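Local coordinates for mandelate racemase/muconate lactonizing protein (Alicyclobacillus acidocaldarius LAA1, PDB 3QLD), which is a member of the mandelate racemase/muconate lactonizing branch of the enolase superfamily, with a capping N-terminal domain and a TIM-type barrel domain, of unassigned specific function, at residues Asn104-Ala109 against Pro271-Gly276; Ile111-Trp116 against Gly275-Thr280; Val168-Ala173 against Leu191-Asp196; Arg176-Ile181 against Arg210-Tyr215. All coordinates share one frame; numbering follows the deposited sequence.

Four contacts illustrate how a two-domain enolase-like chain is held together at different depths. Interactions 1 and 2 are buried neighbours, their centres about 7 Å apart; both set helix 105-123 against the stretch that runs from helix 271-274 into helix 277-289, and they share Gly275 and Gly276. Polar side chains there grip backbone groups: an arginine takes a carbonyl, a glutamate takes amides. Interactions 3 and 4 belong to the barrel-like domain, with centres about 10 Å apart. Interaction 3 is buried parallel sheet; interaction 4, partly exposed, packs two helical pieces outside it with weaker polar chemistry. Ile172 of the strand pair touches Ile181 and Leu212 of the outer contact.

Interaction 1 (Asn104-Ala109 against Pro271-Gly276); sequences NRMSVA and PGRLGG. With SO4 (sulfate ion), chain C; SO4 (sulfate ion), chain D.
Arg105 reaches across to take the last carbonyl of helix 271-274, just before Gly275 and Gly276, while the same guanidinium holds two sulfate ions. Its chain is extended from CG to NE, carrying NH1 to Leu274 O at 2.9 Å; the acceptor lies close to the guanidinium plane, and the N-H...O angle is 154°. NE and NH2 both donate to O4 of the chain D sulfate. NH1 makes a weak bond to the chain C sulfate, which Arg253, Arg282 and Val252 N also bind, and the very short approach of NH2 to it is doubtful. The sulfates probably come from the crystallisation liquor; their positions are consistent with a cationic patch that attracts anions.

The helices meet almost backbone to backbone. Gly272 stands with its CA 4.8 Å from that of Met106, and Met106 CA directs a C-H toward Gly272 O at 3.4 Å. A second such contact runs from Gly275 CA to Arg105 O, with an angle of 167° at the hydrogen. Ala109 CB fits against the peptide between Gly275 and Gly276, 3.5 Å from Gly276 N. On the other flank the extended selenomethionine Met106 lays CE 4.0 Å from Arg273 CG, touching only the aliphatic part; the charged end of Arg273 is engaged by Asp246.

Gly275, with positive phi (107°), closes helix 271-274 in a Schellman motif, and Gly276 is the N-cap of the next helix. The contact sets the start of helix 105-123, in the N-terminal family region, against a helix-to-helix turn of the barrel-like region, an interdomain junction of the enolase-type architecture.

Interaction 2 (Ile111-Trp116 against Gly275-Thr280); sequences IEMAVW and GGFGAT
Glu112 spreads its carboxylate over two successive amides at the start of helix 277-289. OE1 accepts from Phe277 N at 2.8 Å and OE2 from Gly278 N at 2.9 Å, each on the syn side and somewhat out of the carboxylate plane. With CG anti to the backbone N (chi1 -167°) and a bend at chi2, the acid is turned across to the helix end. A water held by Gly275 O and Ala279 N also donates weakly to OE2, and Trp116 NE1 adds a weak bond to the same oxygen.

Beside this grip, Phe277 fills the angle between Met113 and Trp116. Met113 CG lies over the phenyl face, 3.6 Å from Phe277 CD2, and the selenium stands farther above that face in a Met-aromatic contact. Toward Trp116 the phenyl presents its edge: the pair is T-shaped, with the planes at 80° and the phenyl centroid 5.5 Å from that of the five-membered indole ring. Phe277 CB also sits over the indole face, and His308 makes another edge-to-face pair with Phe277.

A buried acid bound to amides of a helix's first turn, with the Phe277, Met113 and Trp116 packing beside it, would probably be stabilised in its charged form by the helix dipole.

Interaction 3 (Val168-Ala173 against Leu191-Asp196); sequences VKLKIA and LAIAAD
Val168 opens the pairing with its N-H directed to Ala192 O at 3.0 Å, and its own carbonyl receives Ala194 N. Its CG2 meets Leu191 CD2 at 4.0 Å, the two side chains crossing at about a right angle. Lys169, on the other face of the sheet, is paired with Ala194, on the face that Asp196 shares: CG anti to the backbone N (chi1 -179°) carries the aliphatic chain past Asp196 CB, which lies 3.9 Å from Lys169 CG. Lys169 NZ forms salt bridges with Asp323 and Glu221 and lies 4.3 Å from Asp196 OD2, beyond a salt bridge.

The next bond, Leu170 N to Ala194 O, continues a parallel ladder whose short strand axes are inclined at 29°. Strand 167-171, helix 178-187 and strand 192-196 form a beta-alpha-beta unit, the repeating element of a TIM-type barrel; strand 137-144 flanks the pair on one side, and Gln218 and Phe219 make backbone bonds to Ile193 and Ala195 on the other. Leu170 faces that helix, touching Ile181, while its carbonyl accepts Asp196 N at 2.8 Å.

Lys171 returns to the face of Lys169. Bent at chi2 and chi4, it runs alongside Asp196 in the same direction and forms a salt bridge from NZ to OD2 at 3.0 Å, weak as a hydrogen bond; Asp196 OD1 is taken by Asn198 N. Ile172, just past the strand, donates N-H to Asp196 O, and its CD1 reaches Ala195 CB at 3.8 Å on the side where Leu170 lies.

Interaction 4 (Arg176-Ile181 against Arg210-Tyr215); sequences RDRAAI and RQLDAY. With SO4 (sulfate ion), chain F.
Two first torsions bring Arg178 and Tyr215 together. In the arginine CG stands anti to the backbone N (chi1 -164°) and the chain runs extended to NE; in the tyrosine CG is anti to the carbonyl carbon (chi1 -49°), which sends the ring toward helix 178-187. The two side chains cross at about a right angle, with guanidinium and ring planes 45° apart. Arg178 NE then lies 3.3 Å from Tyr215 OH, a weak, bent hydrogen bond. Gln211 OE1 comes against the arginine stem from another direction, 3.3 Å from Arg178 CD.

Beneath these polar groups the contact is apolar. Ile181 divides its branches between two partners: CD1 meets Leu212 CD2 at 3.7 Å, and CG2 rests 3.6 Å from Tyr215 CB. Leu212 CD2 also touches Arg178 CA, at the start of the helix, where Asp177 OD1 accepts Arg178 N. Tyr215 O is bound by Arg185, farther along the same helix.

Cohesion between helix 178-187 and segment 210-215 therefore probably comes chiefly from the Ile181, Leu212 and Tyr215 cluster; the exposed arginine, joined by one weak bond, would add direction more than strength.

Interaction 1 (Asn104-Ala109 against Pro271-Gly276)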
loop_
_atom_site.group_PDB
_atom_site.type_symbol
_atom_site.label_atom_id
_atom_site.label_comp_id
_atom_site.label_asym_id
_atom_site.label_seq_id
_atom_site.Cartn_x
_atom_site.Cartn_y
_atom_site.Cartn_z
ATOM N N ASN A 104 1.345 4.384 -3.342
ATOM C CA ASN A 104 0.495 5.364 -4.109
ATOM C C ASN A 104 0.838 5.342 -5.582
ATOM O O ASN A 104 0.895 6.387 -6.261
ATOM C CB ASN A 104 0.679 6.767 -3.536
ATOM C CG ASN A 104 0.008 6.883 -2.139
ATOM O OD1 ASN A 104 -1.229 7.031 -2.063
ATOM N ND2 ASN A 104 0.804 6.804 -1.074
ATOM N N ARG A 105 1.112 4.136 -6.084
ATOM C CA ARG A 105 1.665 4.061 -7.439
ATOM C C ARG A 105 0.704 4.481 -8.544
ATOM O O ARG A 105 1.171 4.990 -9.570
ATOM C CB ARG A 105 2.235 2.686 -7.714
ATOM C CG ARG A 105 3.558 2.545 -6.982
ATOM C CD ARG A 105 4.176 1.149 -7.299
ATOM N NE ARG A 105 5.466 0.959 -6.604
ATOM C CZ ARG A 105 6.666 0.983 -7.201
ATOM N NH1 ARG A 105 6.789 1.116 -8.537
ATOM N NH2 ARG A 105 7.759 0.824 -6.455
HETATM N N MSE A 106 -0.609 4.287 -8.357
HETATM C CA MSE A 106 -1.546 4.734 -9.390
HETATM C C MSE A 106 -1.647 6.269 -9.475
HETATM O O MSE A 106 -1.817 6.833 -10.586
HETATM C CB MSE A 106 -2.930 4.088 -9.209
HETATM C CG MSE A 106 -2.905 2.560 -9.401
HETATM SE SE MSE A 106 -4.572 1.851 -8.713
HETATM C CE MSE A 106 -4.334 -0.025 -9.143
ATOM N N SER A 107 -1.543 6.932 -8.322
ATOM C CA SER A 107 -1.496 8.420 -8.255
ATOM C C SER A 107 -0.176 8.942 -8.836
ATOM O O SER A 107 -0.175 9.873 -9.687
ATOM C CB SER A 107 -1.694 8.910 -6.800
ATOM O OG SER A 107 -3.060 8.783 -6.569
ATOM N N VAL A 108 0.921 8.295 -8.461
ATOM C CA VAL A 108 2.227 8.656 -8.981
ATOM C C VAL A 108 2.223 8.504 -10.504
ATOM O O VAL A 108 2.703 9.396 -11.237
ATOM C CB VAL A 108 3.351 7.787 -8.317
ATOM C CG1 VAL A 108 4.641 7.847 -9.136
ATOM C CG2 VAL A 108 3.672 8.321 -6.889
ATOM N N ALA A 109 1.691 7.389 -10.967
ATOM C CA ALA A 109 1.651 7.067 -12.395
ATOM C C ALA A 109 0.863 8.128 -13.172
ATOM O O ALA A 109 1.167 8.421 -14.369
ATOM C CB ALA A 109 0.946 5.770 -12.570
ATOM N N PRO A 271 0.238 -0.262 -16.518
ATOM C CA PRO A 271 1.222 0.783 -16.260
ATOM C C PRO A 271 0.848 1.613 -15.044
ATOM O O PRO A 271 1.711 1.986 -14.273
ATOM C CB PRO A 271 1.227 1.596 -17.593
ATOM C CG PRO A 271 0.792 0.549 -18.607
ATOM C CD PRO A 271 -0.188 -0.327 -17.937
ATOM N N GLY A 272 -0.441 1.879 -14.849
ATOM C CA GLY A 272 -0.859 2.691 -13.694
ATOM C C GLY A 272 -0.582 1.957 -12.386
ATOM O O GLY A 272 -0.071 2.526 -11.435
ATOM N N ARG A 273 -0.854 0.660 -12.350
ATOM C CA ARG A 273 -0.670 -0.119 -11.088
ATOM C C ARG A 273 0.838 -0.120 -10.765
ATOM O O ARG A 273 1.260 -0.118 -9.616
ATOM C CB ARG A 273 -1.192 -1.566 -11.327
ATOM C CG ARG A 273 -1.266 -2.468 -10.053
ATOM C CD ARG A 273 -1.601 -4.021 -10.369
ATOM N NE ARG A 273 -0.386 -4.734 -10.833
ATOM C CZ ARG A 273 -0.218 -5.263 -12.047
ATOM N NH1 ARG A 273 -1.195 -5.228 -12.947
ATOM N NH2 ARG A 273 0.947 -5.866 -12.347
ATOM N N LEU A 274 1.674 -0.123 -11.800
ATOM C CA LEU A 274 3.135 -0.229 -11.589
ATOM C C LEU A 274 3.832 1.071 -11.273
ATOM O O LEU A 274 4.967 1.071 -10.826
ATOM C CB LEU A 274 3.799 -0.977 -12.772
ATOM C CG LEU A 274 3.410 -2.438 -12.858
ATOM C CD1 LEU A 274 3.872 -2.977 -14.230
ATOM C CD2 LEU A 274 4.136 -3.150 -11.689
ATOM N N GLY A 275 3.142 2.215 -11.487
ATOM C CA GLY A 275 3.790 3.498 -11.282
ATOM C C GLY A 275 4.139 4.291 -12.549
ATOM O O GLY A 275 4.817 5.358 -12.452
ATOM N N GLY A 276 3.656 3.839 -13.698
ATOM C CA GLY A 276 3.805 4.652 -14.904
ATOM C C GLY A 276 4.576 3.953 -16.007
ATOM O O GLY A 276 4.848 2.727 -15.951
HETATM S S SO4 C . 10.315 -0.240 -7.946
HETATM O O1 SO4 C . 9.989 0.848 -7.027
HETATM O O2 SO4 C . 9.244 -0.391 -8.925
HETATM O O3 SO4 C . 11.517 0.074 -8.715
HETATM O O4 SO4 C . 10.527 -1.444 -7.137
HETATM S S SO4 D . 7.138 1.696 -2.370
HETATM O O1 SO4 D . 6.367 0.976 -1.351
HETATM O O2 SO4 D . 7.362 3.089 -1.999
HETATM O O3 SO4 D . 8.456 1.085 -2.490
HETATM O O4 SO4 D . 6.453 1.631 -3.666
#

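Interaction 2 (Ile111-Trp116 against Gly275-Thr280)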
loop_
_atom_site.group_PDB
_atom_site.type_symbol
_atom_site.label_atom_id
_atom_site.label_comp_id
_atom_site.label_asym_id
_atom_site.label_seq_id
_atom_site.Cartn_x
_atom_site.Cartn_y
_atom_site.Cartn_z
ATOM N N ILE A 111 0.680 11.343 -12.643
ATOM C CA ILE A 111 1.615 12.423 -12.865
ATOM C C ILE A 111 2.594 12.062 -13.982
ATOM O O ILE A 111 2.661 12.751 -15.044
ATOM C CB ILE A 111 2.366 12.740 -11.570
ATOM C CG1 ILE A 111 1.347 13.168 -10.512
ATOM C CG2 ILE A 111 3.456 13.821 -11.807
ATOM C CD1 ILE A 111 0.647 14.487 -10.879
ATOM N N GLU A 112 3.326 10.968 -13.760
ATOM C CA GLU A 112 4.381 10.544 -14.682
ATOM C C GLU A 112 3.859 10.381 -16.131
ATOM O O GLU A 112 4.513 10.837 -17.091
ATOM C CB GLU A 112 4.991 9.255 -14.176
ATOM C CG GLU A 112 6.332 8.893 -14.890
ATOM C CD GLU A 112 6.120 7.785 -15.903
ATOM O OE1 GLU A 112 4.959 7.412 -16.301
ATOM O OE2 GLU A 112 7.135 7.175 -16.276
HETATM N N MSE A 113 2.705 9.758 -16.294
HETATM C CA MSE A 113 2.171 9.469 -17.623
HETATM C C MSE A 113 1.657 10.741 -18.349
HETATM O O MSE A 113 1.807 10.841 -19.594
HETATM C CB MSE A 113 1.102 8.398 -17.575
HETATM C CG MSE A 113 1.744 7.007 -17.230
HETATM SE SE MSE A 113 0.460 5.658 -16.656
HETATM C CE MSE A 113 -0.365 5.000 -18.238
ATOM N N ALA A 114 1.112 11.698 -17.581
ATOM C CA ALA A 114 0.663 12.979 -18.182
ATOM C C ALA A 114 1.922 13.724 -18.665
ATOM O O ALA A 114 1.893 14.390 -19.730
ATOM C CB ALA A 114 -0.113 13.777 -17.159
ATOM N N VAL A 115 3.043 13.625 -17.930
ATOM C CA VAL A 115 4.268 14.303 -18.371
ATOM C C VAL A 115 4.848 13.679 -19.687
ATOM O O VAL A 115 5.253 14.408 -20.625
ATOM C CB VAL A 115 5.306 14.343 -17.274
ATOM C CG1 VAL A 115 6.615 14.966 -17.757
ATOM C CG2 VAL A 115 4.766 15.155 -16.122
ATOM N N TRP A 116 4.872 12.352 -19.757
ATOM C CA TRP A 116 5.198 11.642 -21.007
ATOM C C TRP A 116 4.302 12.090 -22.164
ATOM O O TRP A 116 4.761 12.242 -23.326
ATOM C CB TRP A 116 5.067 10.126 -20.815
ATOM C CG TRP A 116 6.307 9.471 -20.291
ATOM C CD1 TRP A 116 6.577 9.121 -19.001
ATOM C CD2 TRP A 116 7.441 9.042 -21.061
ATOM N NE1 TRP A 116 7.821 8.533 -18.911
ATOM C CE2 TRP A 116 8.356 8.449 -20.168
ATOM C CE3 TRP A 116 7.752 9.079 -22.433
ATOM C CZ2 TRP A 116 9.580 7.924 -20.588
ATOM C CZ3 TRP A 116 9.007 8.565 -22.854
ATOM C CH2 TRP A 116 9.889 7.997 -21.926
ATOM N N GLY A 275 3.142 2.215 -11.487
ATOM C CA GLY A 275 3.790 3.498 -11.282
ATOM C C GLY A 275 4.139 4.291 -12.549
ATOM O O GLY A 275 4.817 5.358 -12.452
ATOM N N GLY A 276 3.656 3.839 -13.698
ATOM C CA GLY A 276 3.805 4.652 -14.904
ATOM C C GLY A 276 4.576 3.953 -16.007
ATOM O O GLY A 276 4.848 2.727 -15.951
ATOM N N PHE A 277 4.970 4.746 -17.000
ATOM C CA PHE A 277 5.618 4.171 -18.202
ATOM C C PHE A 277 7.026 3.705 -17.878
ATOM O O PHE A 277 7.404 2.611 -18.268
ATOM C CB PHE A 277 5.621 5.172 -19.365
ATOM C CG PHE A 277 4.282 5.383 -20.043
ATOM C CD1 PHE A 277 3.574 4.318 -20.600
ATOM C CD2 PHE A 277 3.774 6.655 -20.230
ATOM C CE1 PHE A 277 2.370 4.499 -21.263
ATOM C CE2 PHE A 277 2.556 6.848 -20.907
ATOM C CZ PHE A 277 1.850 5.791 -21.409
ATOM N N GLY A 278 7.804 4.521 -17.169
ATOM C CA GLY A 278 9.176 4.187 -16.766
ATOM C C GLY A 278 9.233 2.911 -15.913
ATOM O O GLY A 278 10.103 2.028 -16.121
ATOM N N ALA A 279 8.314 2.807 -14.952
ATOM C CA ALA A 279 8.180 1.559 -14.173
ATOM C C ALA A 279 7.799 0.324 -15.004
ATOM O O ALA A 279 8.348 -0.787 -14.779
ATOM C CB ALA A 279 7.260 1.750 -12.947
ATOM N N THR A 280 6.914 0.513 -15.971
ATOM C CA THR A 280 6.520 -0.524 -16.868
ATOM C C THR A 280 7.743 -1.027 -17.698
ATOM O O THR A 280 7.959 -2.239 -17.834
ATOM C CB THR A 280 5.450 -0.047 -17.823
ATOM O OG1 THR A 280 4.299 0.310 -17.056
ATOM C CG2 THR A 280 5.046 -1.167 -18.816
HETATM O O HOH W 1 7.190 5.219 -13.967
#

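Interaction 3 (Val168-Ala173 against Leu191-Asp196)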
loop_
_atom_site.group_PDB
_atom_site.type_symbol
_atom_site.label_atom_id
_atom_site.label_comp_id
_atom_site.label_asym_id
_atom_site.label_seq_id
_atom_site.Cartn_x
_atom_site.Cartn_y
_atom_site.Cartn_z
ATOM N N VAL A 168 -9.954 -16.202 -24.996
ATOM C CA VAL A 168 -10.960 -16.024 -23.956
ATOM C C VAL A 168 -10.342 -16.255 -22.572
ATOM O O VAL A 168 -9.517 -17.188 -22.421
ATOM C CB VAL A 168 -12.230 -16.945 -24.102
ATOM C CG1 VAL A 168 -13.045 -16.540 -25.365
ATOM C CG2 VAL A 168 -11.870 -18.446 -24.073
ATOM N N LYS A 169 -10.783 -15.470 -21.574
ATOM C CA LYS A 169 -10.316 -15.686 -20.161
ATOM C C LYS A 169 -11.535 -16.007 -19.330
ATOM O O LYS A 169 -12.469 -15.179 -19.168
ATOM C CB LYS A 169 -9.549 -14.469 -19.617
ATOM C CG LYS A 169 -9.011 -14.629 -18.144
ATOM C CD LYS A 169 -7.991 -13.560 -17.802
ATOM C CE LYS A 169 -8.502 -12.123 -18.051
ATOM N NZ LYS A 169 -8.015 -11.098 -17.046
ATOM N N LEU A 170 -11.577 -17.225 -18.830
ATOM C CA LEU A 170 -12.666 -17.708 -18.084
ATOM C C LEU A 170 -12.488 -17.482 -16.572
ATOM O O LEU A 170 -11.464 -17.873 -15.998
ATOM C CB LEU A 170 -12.745 -19.214 -18.266
ATOM C CG LEU A 170 -12.778 -19.707 -19.717
ATOM C CD1 LEU A 170 -13.226 -21.152 -19.589
ATOM C CD2 LEU A 170 -13.861 -18.881 -20.453
ATOM N N LYS A 171 -13.527 -16.941 -15.919
ATOM C CA LYS A 171 -13.520 -16.862 -14.451
ATOM C C LYS A 171 -13.746 -18.236 -13.897
ATOM O O LYS A 171 -14.618 -18.961 -14.369
ATOM C CB LYS A 171 -14.599 -15.879 -13.963
ATOM C CG LYS A 171 -14.305 -14.468 -14.385
ATOM C CD LYS A 171 -13.236 -13.810 -13.477
ATOM C CE LYS A 171 -12.804 -12.441 -14.045
ATOM N NZ LYS A 171 -12.507 -11.459 -12.952
ATOM N N ILE A 172 -12.898 -18.651 -12.952
ATOM C CA ILE A 172 -13.005 -19.938 -12.358
ATOM C C ILE A 172 -12.908 -19.877 -10.809
ATOM O O ILE A 172 -12.402 -18.880 -10.256
ATOM C CB ILE A 172 -11.918 -20.915 -12.878
ATOM C CG1 ILE A 172 -10.509 -20.408 -12.511
ATOM C CG2 ILE A 172 -12.155 -21.164 -14.399
ATOM C CD1 ILE A 172 -9.441 -21.552 -12.583
ATOM N N ALA A 173 -13.479 -20.895 -10.163
ATOM C CA ALA A 173 -13.419 -21.060 -8.720
ATOM C C ALA A 173 -13.563 -22.511 -8.398
ATOM O O ALA A 173 -13.961 -23.300 -9.259
ATOM C CB ALA A 173 -14.504 -20.199 -8.000
ATOM N N LEU A 191 -8.041 -22.397 -29.735
ATOM C CA LEU A 191 -8.243 -21.070 -29.150
ATOM C C LEU A 191 -7.325 -20.832 -27.938
ATOM O O LEU A 191 -7.205 -21.712 -27.081
ATOM C CB LEU A 191 -9.679 -20.956 -28.701
ATOM C CG LEU A 191 -10.154 -19.691 -28.009
ATOM C CD1 LEU A 191 -10.038 -18.513 -28.966
ATOM C CD2 LEU A 191 -11.522 -19.999 -27.729
ATOM N N ALA A 192 -6.668 -19.658 -27.875
ATOM C CA ALA A 192 -5.941 -19.312 -26.628
ATOM C C ALA A 192 -7.021 -19.173 -25.525
ATOM O O ALA A 192 -7.951 -18.346 -25.653
ATOM C CB ALA A 192 -5.125 -18.020 -26.851
ATOM N N ILE A 193 -6.954 -20.014 -24.477
ATOM C CA ILE A 193 -7.855 -19.937 -23.308
ATOM C C ILE A 193 -6.997 -19.592 -22.062
ATOM O O ILE A 193 -5.976 -20.272 -21.819
ATOM C CB ILE A 193 -8.538 -21.293 -23.055
ATOM C CG1 ILE A 193 -9.294 -21.832 -24.312
ATOM C CG2 ILE A 193 -9.462 -21.276 -21.846
ATOM C CD1 ILE A 193 -9.973 -23.154 -24.052
ATOM N N ALA A 194 -7.404 -18.579 -21.295
ATOM C CA ALA A 194 -6.758 -18.335 -19.965
ATOM C C ALA A 194 -7.808 -18.449 -18.878
ATOM O O ALA A 194 -9.052 -18.583 -19.150
ATOM C CB ALA A 194 -6.005 -16.967 -19.925
ATOM N N ALA A 195 -7.362 -18.487 -17.612
ATOM C CA ALA A 195 -8.347 -18.607 -16.542
ATOM C C ALA A 195 -8.026 -17.585 -15.438
ATOM O O ALA A 195 -6.860 -17.279 -15.198
ATOM C CB ALA A 195 -8.411 -20.016 -15.934
ATOM N N ASP A 196 -9.075 -17.057 -14.799
ATOM C CA ASP A 196 -8.816 -16.081 -13.752
ATOM C C ASP A 196 -9.524 -16.542 -12.497
ATOM O O ASP A 196 -10.734 -16.672 -12.446
ATOM C CB ASP A 196 -9.236 -14.689 -14.216
ATOM C CG ASP A 196 -9.184 -13.662 -13.099
ATOM O OD1 ASP A 196 -8.589 -13.904 -12.005
ATOM O OD2 ASP A 196 -9.702 -12.579 -13.364
#

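Interaction 4 (Arg176-Ile181 against Arg210-Tyr215)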
loop_
_atom_site.group_PDB
_atom_site.type_symbol
_atom_site.label_atom_id
_atom_site.label_comp_id
_atom_site.label_asym_id
_atom_site.label_seq_id
_atom_site.Cartn_x
_atom_site.Cartn_y
_atom_site.Cartn_z
ATOM N N ARG A 176 -16.192 -25.041 -9.884
ATOM C CA ARG A 176 -16.664 -24.496 -11.168
ATOM C C ARG A 176 -15.410 -24.094 -11.910
ATOM O O ARG A 176 -15.122 -22.934 -12.098
ATOM C CB ARG A 176 -17.606 -23.313 -10.944
ATOM C CG ARG A 176 -18.138 -23.205 -9.469
ATOM C CD ARG A 176 -19.584 -22.675 -9.274
ATOM N NE ARG A 176 -19.999 -21.671 -10.263
ATOM C CZ ARG A 176 -20.564 -20.496 -9.983
ATOM N NH1 ARG A 176 -20.903 -19.673 -10.979
ATOM N NH2 ARG A 176 -20.809 -20.138 -8.715
ATOM N N ASP A 177 -14.664 -25.104 -12.348
ATOM C CA ASP A 177 -13.406 -24.890 -13.048
ATOM C C ASP A 177 -13.209 -25.942 -14.155
ATOM O O ASP A 177 -13.264 -25.593 -15.331
ATOM C CB ASP A 177 -12.188 -24.838 -12.074
ATOM C CG ASP A 177 -12.232 -25.917 -10.962
ATOM O OD1 ASP A 177 -12.786 -27.017 -11.143
ATOM O OD2 ASP A 177 -11.676 -25.666 -9.866
ATOM N N ARG A 178 -12.982 -27.188 -13.758
ATOM C CA ARG A 178 -12.633 -28.270 -14.712
ATOM C C ARG A 178 -13.733 -28.428 -15.795
ATOM O O ARG A 178 -13.434 -28.552 -16.988
ATOM C CB ARG A 178 -12.388 -29.588 -13.955
ATOM C CG ARG A 178 -11.658 -30.626 -14.787
ATOM C CD ARG A 178 -11.795 -32.036 -14.244
ATOM N NE ARG A 178 -11.386 -33.047 -15.239
ATOM C CZ ARG A 178 -12.070 -34.150 -15.562
ATOM N NH1 ARG A 178 -13.247 -34.431 -14.989
ATOM N NH2 ARG A 178 -11.565 -34.995 -16.471
ATOM N N ALA A 179 -14.997 -28.388 -15.379
ATOM C CA ALA A 179 -16.111 -28.652 -16.331
ATOM C C ALA A 179 -16.237 -27.588 -17.452
ATOM O O ALA A 179 -16.326 -27.905 -18.683
ATOM C CB ALA A 179 -17.417 -28.833 -15.566
ATOM N N ALA A 180 -16.203 -26.325 -17.034
ATOM C CA ALA A 180 -16.188 -25.229 -17.978
ATOM C C ALA A 180 -14.995 -25.309 -18.915
ATOM O O ALA A 180 -15.187 -25.218 -20.135
ATOM C CB ALA A 180 -16.222 -23.858 -17.243
ATOM N N ILE A 181 -13.771 -25.406 -18.364
ATOM C CA ILE A 181 -12.557 -25.425 -19.187
ATOM C C ILE A 181 -12.500 -26.619 -20.162
ATOM O O ILE A 181 -12.141 -26.428 -21.331
ATOM C CB ILE A 181 -11.232 -25.349 -18.341
ATOM C CG1 ILE A 181 -11.206 -24.046 -17.516
ATOM C CG2 ILE A 181 -9.992 -25.515 -19.254
ATOM C CD1 ILE A 181 -10.197 -24.043 -16.349
ATOM N N ARG A 210 -4.040 -28.716 -10.577
ATOM C CA ARG A 210 -3.110 -29.547 -11.364
ATOM C C ARG A 210 -3.870 -30.323 -12.480
ATOM O O ARG A 210 -3.339 -30.537 -13.560
ATOM C CB ARG A 210 -2.412 -30.528 -10.439
ATOM C CG ARG A 210 -1.595 -31.715 -11.193
ATOM C CD ARG A 210 -0.305 -31.317 -12.021
ATOM N NE ARG A 210 0.325 -32.564 -12.506
ATOM C CZ ARG A 210 0.707 -32.800 -13.774
ATOM N NH1 ARG A 210 0.560 -31.870 -14.734
ATOM N NH2 ARG A 210 1.259 -33.986 -14.082
ATOM N N GLN A 211 -5.125 -30.667 -12.212
ATOM C CA GLN A 211 -5.998 -31.378 -13.215
ATOM C C GLN A 211 -6.179 -30.486 -14.440
ATOM O O GLN A 211 -6.421 -30.978 -15.586
ATOM C CB GLN A 211 -7.372 -31.717 -12.632
ATOM C CG GLN A 211 -7.523 -32.759 -11.477
ATOM C CD GLN A 211 -8.973 -32.720 -10.837
ATOM O OE1 GLN A 211 -9.951 -32.338 -11.496
ATOM N NE2 GLN A 211 -9.082 -33.064 -9.551
ATOM N N LEU A 212 -6.069 -29.175 -14.212
ATOM C CA LEU A 212 -6.176 -28.217 -15.282
ATOM C C LEU A 212 -5.043 -28.192 -16.274
ATOM O O LEU A 212 -5.207 -27.698 -17.376
ATOM C CB LEU A 212 -6.529 -26.779 -14.792
ATOM C CG LEU A 212 -7.749 -26.689 -13.877
ATOM C CD1 LEU A 212 -7.862 -25.185 -13.477
ATOM C CD2 LEU A 212 -9.050 -27.139 -14.595
ATOM N N ASP A 213 -3.889 -28.756 -15.932
ATOM C CA ASP A 213 -2.766 -28.782 -16.866
ATOM C C ASP A 213 -3.130 -29.528 -18.150
ATOM O O ASP A 213 -2.493 -29.313 -19.191
ATOM C CB ASP A 213 -1.588 -29.526 -16.203
ATOM C CG ASP A 213 -0.803 -28.645 -15.230
ATOM O OD1 ASP A 213 -1.044 -27.406 -15.159
ATOM O OD2 ASP A 213 0.050 -29.215 -14.507
ATOM N N ALA A 214 -4.138 -30.380 -18.075
ATOM C CA ALA A 214 -4.484 -31.193 -19.268
ATOM C C ALA A 214 -5.032 -30.325 -20.432
ATOM O O ALA A 214 -5.034 -30.774 -21.590
ATOM C CB ALA A 214 -5.419 -32.297 -18.899
ATOM N N TYR A 215 -5.451 -29.078 -20.129
ATOM C CA TYR A 215 -6.121 -28.221 -21.111
ATOM C C TYR A 215 -5.342 -27.144 -21.786
ATOM O O TYR A 215 -5.944 -26.355 -22.567
ATOM C CB TYR A 215 -7.440 -27.681 -20.507
ATOM C CG TYR A 215 -8.229 -28.788 -19.899
ATOM C CD1 TYR A 215 -8.776 -29.798 -20.698
ATOM C CD2 TYR A 215 -8.401 -28.888 -18.530
ATOM C CE1 TYR A 215 -9.490 -30.863 -20.128
ATOM C CE2 TYR A 215 -9.075 -29.933 -17.959
ATOM C CZ TYR A 215 -9.624 -30.930 -18.777
ATOM O OH TYR A 215 -10.323 -31.982 -18.209
HETATM S S SO4 F . 2.190 -33.508 -17.779
HETATM O O1 SO4 F . 1.283 -32.355 -17.625
HETATM O O2 SO4 F . 1.388 -34.721 -18.011
HETATM O O3 SO4 F . 3.106 -33.224 -18.873
HETATM O O4 SO4 F . 2.945 -33.653 -16.550
#